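PDB 6U7J: beta-glucuronidase from uncultured Clostridium sp., which hydrolyses beta-D-glucuronides to release glucuronic acid, and as a gut microbial enzyme probably helps to reactivate estrogens from their glucuronide conjugates. Local coordinates for residues B[18-28]-B[187-198]. Residues are numbered along the deposited sequence; the frame is centred on the assembly and turned at random.
Unlike the reference sequence in segment 18-28: Ile21 (reference Met).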
loop_
_atom_site.group_PDB
_atom_site.type_symbol
_atom_site.label_atom_id
_atom_site.label_comp_id
_atom_site.label_asym_id
_atom_site.label_seq_id
_atom_site.Cartn_x
_atom_site.Cartn_y
_atom_site.Cartn_z
ATOM N N ALA B 18 -40.141 34.829 -10.043
ATOM C CA ALA B 18 -39.635 36.039 -10.683
ATOM C C ALA B 18 -38.264 35.879 -11.315
ATOM O O ALA B 18 -38.008 36.476 -12.360
ATOM C CB ALA B 18 -39.563 37.183 -9.666
ATOM N N ARG B 19 -37.366 35.117 -10.695
ATOM C CA ARG B 19 -36.003 34.946 -11.176
ATOM C C ARG B 19 -35.771 33.488 -11.549
ATOM O O ARG B 19 -36.391 32.577 -10.981
ATOM C CB ARG B 19 -34.974 35.376 -10.123
ATOM C CG ARG B 19 -35.119 36.790 -9.583
ATOM C CD ARG B 19 -34.101 37.065 -8.487
ATOM N NE ARG B 19 -34.074 38.465 -8.053
ATOM C CZ ARG B 19 -32.977 39.088 -7.632
ATOM N NH1 ARG B 19 -31.811 38.443 -7.597
ATOM N NH2 ARG B 19 -33.035 40.352 -7.243
ATOM N N GLN B 20 -34.880 33.272 -12.513
ATOM C CA GLN B 20 -34.572 31.916 -12.935
ATOM C C GLN B 20 -33.077 31.786 -13.228
ATOM O O GLN B 20 -32.409 32.779 -13.533
ATOM C CB GLN B 20 -35.393 31.487 -14.157
ATOM C CG GLN B 20 -35.446 29.979 -14.315
ATOM C CD GLN B 20 -36.308 29.522 -15.475
ATOM O OE1 GLN B 20 -36.493 30.238 -16.477
ATOM N NE2 GLN B 20 -36.848 28.312 -15.345
ATOM N N ILE B 21 -32.578 30.557 -13.112
ATOM C CA ILE B 21 -31.174 30.236 -13.253
ATOM C C ILE B 21 -31.018 29.205 -14.368
ATOM O O ILE B 21 -31.787 28.239 -14.442
ATOM C CB ILE B 21 -30.567 29.664 -11.948
ATOM C CG1 ILE B 21 -30.662 30.684 -10.794
ATOM C CG2 ILE B 21 -29.141 29.155 -12.176
ATOM C CD1 ILE B 21 -30.425 30.039 -9.413
ATOM N N LYS B 22 -30.007 29.393 -15.214
ATOM C CA LYS B 22 -29.628 28.398 -16.185
ATOM C C LYS B 22 -28.159 28.037 -15.963
ATOM O O LYS B 22 -27.281 28.902 -16.019
ATOM C CB LYS B 22 -29.830 28.894 -17.611
ATOM C CG LYS B 22 -29.220 27.979 -18.608
ATOM C CD LYS B 22 -30.252 27.508 -19.591
ATOM C CE LYS B 22 -30.670 28.650 -20.504
ATOM N NZ LYS B 22 -30.830 28.134 -21.880
ATOM N N GLU B 23 -27.897 26.757 -15.707
ATOM C CA GLU B 23 -26.566 26.249 -15.481
ATOM C C GLU B 23 -25.842 26.020 -16.804
ATOM O O GLU B 23 -26.366 25.366 -17.704
ATOM C CB GLU B 23 -26.620 24.920 -14.701
ATOM C CG GLU B 23 -27.494 24.964 -13.466
ATOM C CD GLU B 23 -26.753 25.549 -12.280
ATOM O OE1 GLU B 23 -25.547 25.270 -12.153
ATOM O OE2 GLU B 23 -27.361 26.271 -11.469
ATOM N N LEU B 24 -24.608 26.520 -16.899
ATOM C CA LEU B 24 -23.787 26.304 -18.071
ATOM C C LEU B 24 -22.561 25.449 -17.759
ATOM O O LEU B 24 -21.431 25.861 -18.037
ATOM C CB LEU B 24 -23.337 27.649 -18.672
ATOM C CG LEU B 24 -24.489 28.609 -18.970
ATOM C CD1 LEU B 24 -23.937 29.915 -19.492
ATOM C CD2 LEU B 24 -25.452 27.976 -19.961
ATOM N N ASN B 25 -22.752 24.266 -17.195
ATOM C CA ASN B 25 -21.647 23.406 -16.794
ATOM C C ASN B 25 -21.450 22.326 -17.872
ATOM O O ASN B 25 -21.359 22.696 -19.045
ATOM C CB ASN B 25 -21.896 22.895 -15.379
ATOM C CG ASN B 25 -22.039 24.029 -14.389
ATOM O OD1 ASN B 25 -21.296 25.012 -14.437
ATOM N ND2 ASN B 25 -23.008 23.913 -13.508
ATOM N N GLY B 26 -21.353 21.047 -17.539
ATOM C CA GLY B 26 -21.223 20.054 -18.583
ATOM C C GLY B 26 -19.825 20.030 -19.184
ATOM O O GLY B 26 -18.822 20.301 -18.520
ATOM N N ILE B 27 -19.761 19.703 -20.469
ATOM C CA ILE B 27 -18.493 19.538 -21.166
ATOM C C ILE B 27 -18.301 20.746 -22.077
ATOM O O ILE B 27 -19.177 21.057 -22.892
ATOM C CB ILE B 27 -18.468 18.227 -21.966
ATOM C CG1 ILE B 27 -18.823 17.041 -21.062
ATOM C CG2 ILE B 27 -17.141 18.045 -22.623
ATOM C CD1 ILE B 27 -17.981 16.932 -19.820
ATOM N N TRP B 28 -17.175 21.441 -21.923
ATOM C CA TRP B 28 -16.793 22.559 -22.776
ATOM C C TRP B 28 -15.671 22.136 -23.716
ATOM O O TRP B 28 -15.020 21.106 -23.520
ATOM C CB TRP B 28 -16.301 23.752 -21.946
ATOM C CG TRP B 28 -17.296 24.400 -21.024
ATOM C CD1 TRP B 28 -18.218 23.783 -20.227
ATOM C CD2 TRP B 28 -17.440 25.809 -20.797
ATOM N NE1 TRP B 28 -18.931 24.730 -19.514
ATOM C CE2 TRP B 28 -18.469 25.977 -19.845
ATOM C CE3 TRP B 28 -16.794 26.942 -21.307
ATOM C CZ2 TRP B 28 -18.875 27.233 -19.399
ATOM C CZ3 TRP B 28 -17.192 28.183 -20.860
ATOM C CH2 TRP B 28 -18.224 28.321 -19.910
ATOM N N PRO B 187 -19.638 26.539 -10.466
ATOM C CA PRO B 187 -20.673 26.578 -11.511
ATOM C C PRO B 187 -20.704 27.900 -12.265
ATOM O O PRO B 187 -20.539 28.972 -11.680
ATOM C CB PRO B 187 -21.974 26.368 -10.726
ATOM C CG PRO B 187 -21.562 25.590 -9.527
ATOM C CD PRO B 187 -20.168 26.035 -9.186
ATOM N N VAL B 188 -20.921 27.802 -13.579
ATOM C CA VAL B 188 -21.225 28.942 -14.437
ATOM C C VAL B 188 -22.738 29.015 -14.598
ATOM O O VAL B 188 -23.390 28.000 -14.866
ATOM C CB VAL B 188 -20.535 28.821 -15.809
ATOM C CG1 VAL B 188 -20.833 30.083 -16.688
ATOM C CG2 VAL B 188 -19.054 28.626 -15.647
ATOM N N ARG B 189 -23.304 30.207 -14.432
ATOM C CA ARG B 189 -24.748 30.374 -14.424
ATOM C C ARG B 189 -25.131 31.581 -15.269
ATOM O O ARG B 189 -24.498 32.636 -15.178
ATOM C CB ARG B 189 -25.285 30.550 -12.992
ATOM C CG ARG B 189 -24.772 29.529 -11.993
ATOM C CD ARG B 189 -25.706 29.380 -10.792
ATOM N NE ARG B 189 -25.131 28.536 -9.743
ATOM C CZ ARG B 189 -25.807 27.647 -9.013
ATOM N NH1 ARG B 189 -27.112 27.461 -9.197
ATOM N NH2 ARG B 189 -25.164 26.938 -8.092
ATOM N N LEU B 190 -26.151 31.409 -16.108
ATOM C CA LEU B 190 -26.882 32.520 -16.707
ATOM C C LEU B 190 -28.222 32.622 -15.988
ATOM O O LEU B 190 -28.966 31.639 -15.925
ATOM C CB LEU B 190 -27.092 32.310 -18.206
ATOM C CG LEU B 190 -27.833 33.455 -18.908
ATOM C CD1 LEU B 190 -26.899 34.638 -19.153
ATOM C CD2 LEU B 190 -28.444 32.984 -20.213
ATOM N N TYR B 191 -28.529 33.795 -15.438
ATOM C CA TYR B 191 -29.754 33.940 -14.673
ATOM C C TYR B 191 -30.481 35.234 -15.047
ATOM O O TYR B 191 -29.871 36.187 -15.525
ATOM C CB TYR B 191 -29.478 33.879 -13.166
ATOM C CG TYR B 191 -28.784 35.062 -12.511
ATOM C CD1 TYR B 191 -29.522 36.153 -12.023
ATOM C CD2 TYR B 191 -27.418 35.046 -12.274
ATOM C CE1 TYR B 191 -28.906 37.213 -11.367
ATOM C CE2 TYR B 191 -26.785 36.101 -11.616
ATOM C CZ TYR B 191 -27.540 37.185 -11.160
ATOM O OH TYR B 191 -26.931 38.242 -10.508
ATOM N N CYS B 192 -31.800 35.256 -14.821
ATOM C CA CYS B 192 -32.615 36.405 -15.168
ATOM C C CYS B 192 -33.293 36.996 -13.932
ATOM O O CYS B 192 -33.490 36.316 -12.916
ATOM C CB CYS B 192 -33.658 36.060 -16.281
ATOM S SG CYS B 192 -35.000 34.940 -15.860
ATOM N N THR B 193 -33.567 38.300 -13.995
ATOM C CA THR B 193 -34.361 39.042 -13.022
ATOM C C THR B 193 -35.216 40.066 -13.760
ATOM O O THR B 193 -34.955 40.385 -14.929
ATOM C CB THR B 193 -33.521 39.793 -11.972
ATOM O OG1 THR B 193 -32.929 40.961 -12.556
ATOM C CG2 THR B 193 -32.431 38.913 -11.316
ATOM N N PRO B 194 -36.245 40.606 -13.097
ATOM C CA PRO B 194 -36.906 41.809 -13.619
ATOM C C PRO B 194 -35.918 42.964 -13.719
ATOM O O PRO B 194 -34.887 42.993 -13.038
ATOM C CB PRO B 194 -37.999 42.098 -12.581
ATOM C CG PRO B 194 -38.262 40.769 -11.921
ATOM C CD PRO B 194 -36.932 40.074 -11.900
ATOM N N LYS B 195 -36.244 43.934 -14.589
ATOM C CA LYS B 195 -35.340 45.065 -14.788
ATOM C C LYS B 195 -35.292 45.998 -13.583
ATOM O O LYS B 195 -34.305 46.721 -13.409
ATOM C CB LYS B 195 -35.727 45.840 -16.045
ATOM C CG LYS B 195 -35.719 44.990 -17.297
ATOM C CD LYS B 195 -35.026 45.684 -18.456
ATOM C CE LYS B 195 -34.775 44.693 -19.603
ATOM N NZ LYS B 195 -34.593 45.362 -20.931
ATOM N N GLU B 196 -36.315 45.993 -12.739
ATOM C CA GLU B 196 -36.255 46.683 -11.457
ATOM C C GLU B 196 -36.179 45.609 -10.384
ATOM O O GLU B 196 -37.096 44.788 -10.270
ATOM C CB GLU B 196 -37.465 47.598 -11.245
ATOM C CG GLU B 196 -37.763 48.524 -12.430
ATOM C CD GLU B 196 -38.733 49.660 -12.069
ATOM O OE1 GLU B 196 -38.551 50.793 -12.582
ATOM O OE2 GLU B 196 -39.680 49.415 -11.279
ATOM N N TYR B 197 -35.099 45.615 -9.602
ATOM C CA TYR B 197 -34.732 44.406 -8.881
ATOM C C TYR B 197 -33.910 44.716 -7.638
ATOM O O TYR B 197 -33.288 45.780 -7.509
ATOM C CB TYR B 197 -33.932 43.467 -9.787
ATOM C CG TYR B 197 -32.553 44.001 -10.081
ATOM C CD1 TYR B 197 -32.350 44.915 -11.114
ATOM C CD2 TYR B 197 -31.452 43.604 -9.323
ATOM C CE1 TYR B 197 -31.095 45.406 -11.390
ATOM C CE2 TYR B 197 -30.188 44.098 -9.589
ATOM C CZ TYR B 197 -30.016 45.000 -10.620
ATOM O OH TYR B 197 -28.764 45.494 -10.896
ATOM N N ILE B 198 -33.859 43.721 -6.756
ATOM C CA ILE B 198 -33.099 43.805 -5.517
ATOM C C ILE B 198 -31.630 43.521 -5.817
ATOM O O ILE B 198 -31.288 42.449 -6.334
ATOM C CB ILE B 198 -33.658 42.827 -4.475
ATOM C CG1 ILE B 198 -35.123 43.169 -4.178
ATOM C CG2 ILE B 198 -32.816 42.846 -3.211
ATOM C CD1 ILE B 198 -35.963 41.965 -3.782
HETATM O O HOH W 1 -29.497 40.573 -7.438
#
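Residues 20-23 and 188-193 pair as antiparallel strands, the N-to-C directions of the two short segments 158° apart, with Gln20-Cys192 and Lys22-Leu190 as hydrogen-bonded pairs and Ile21-Tyr191 and Glu23-Arg189 as non-hydrogen-bonded pairs. The pairing joins the first and last strands of the sugar-binding beta domain of a family 2 glycoside hydrolase; strand 93-98 flanks 188-193 on its other edge. At one end Cys192 N donates a hydrogen bond to Gln20 O (2.9 Å), while the return bond from Gln20 N to Cys192 O is weak; near the other, Leu24 N donates to Val188 O (2.8 Å). Beyond it, the Asn25 side chain takes over from the main chain: OD1 accepts Val188 N at 2.9 Å, in the plane of its carbonyl group. On the face bearing Ile21 and Tyr191, Glu23 OE2 forms a salt bridge with Arg189 NH1 (2.6 Å). The carboxylate approaches over a guanidinium face, the planes 81° apart, which rules out a coplanar two-pronged pairing; a bend at chi2 (-83°) in Glu23 brings the carboxylate there. Arg189 NH2 turns to a second carboxylate, Glu347, while Ile21 CG2 packs at the guanidinium edge. Where the chain turns into strand 198-208, extended Arg19 runs alongside Thr193, whose CG2 sits 3.5 Å above the guanidinium plane. Asp274 pairs with Arg19 NH2, which also donates to Ile198 O at 2.9 Å, on a carbonyl lone pair; one water bridges Arg19 NH1 to that same oxygen.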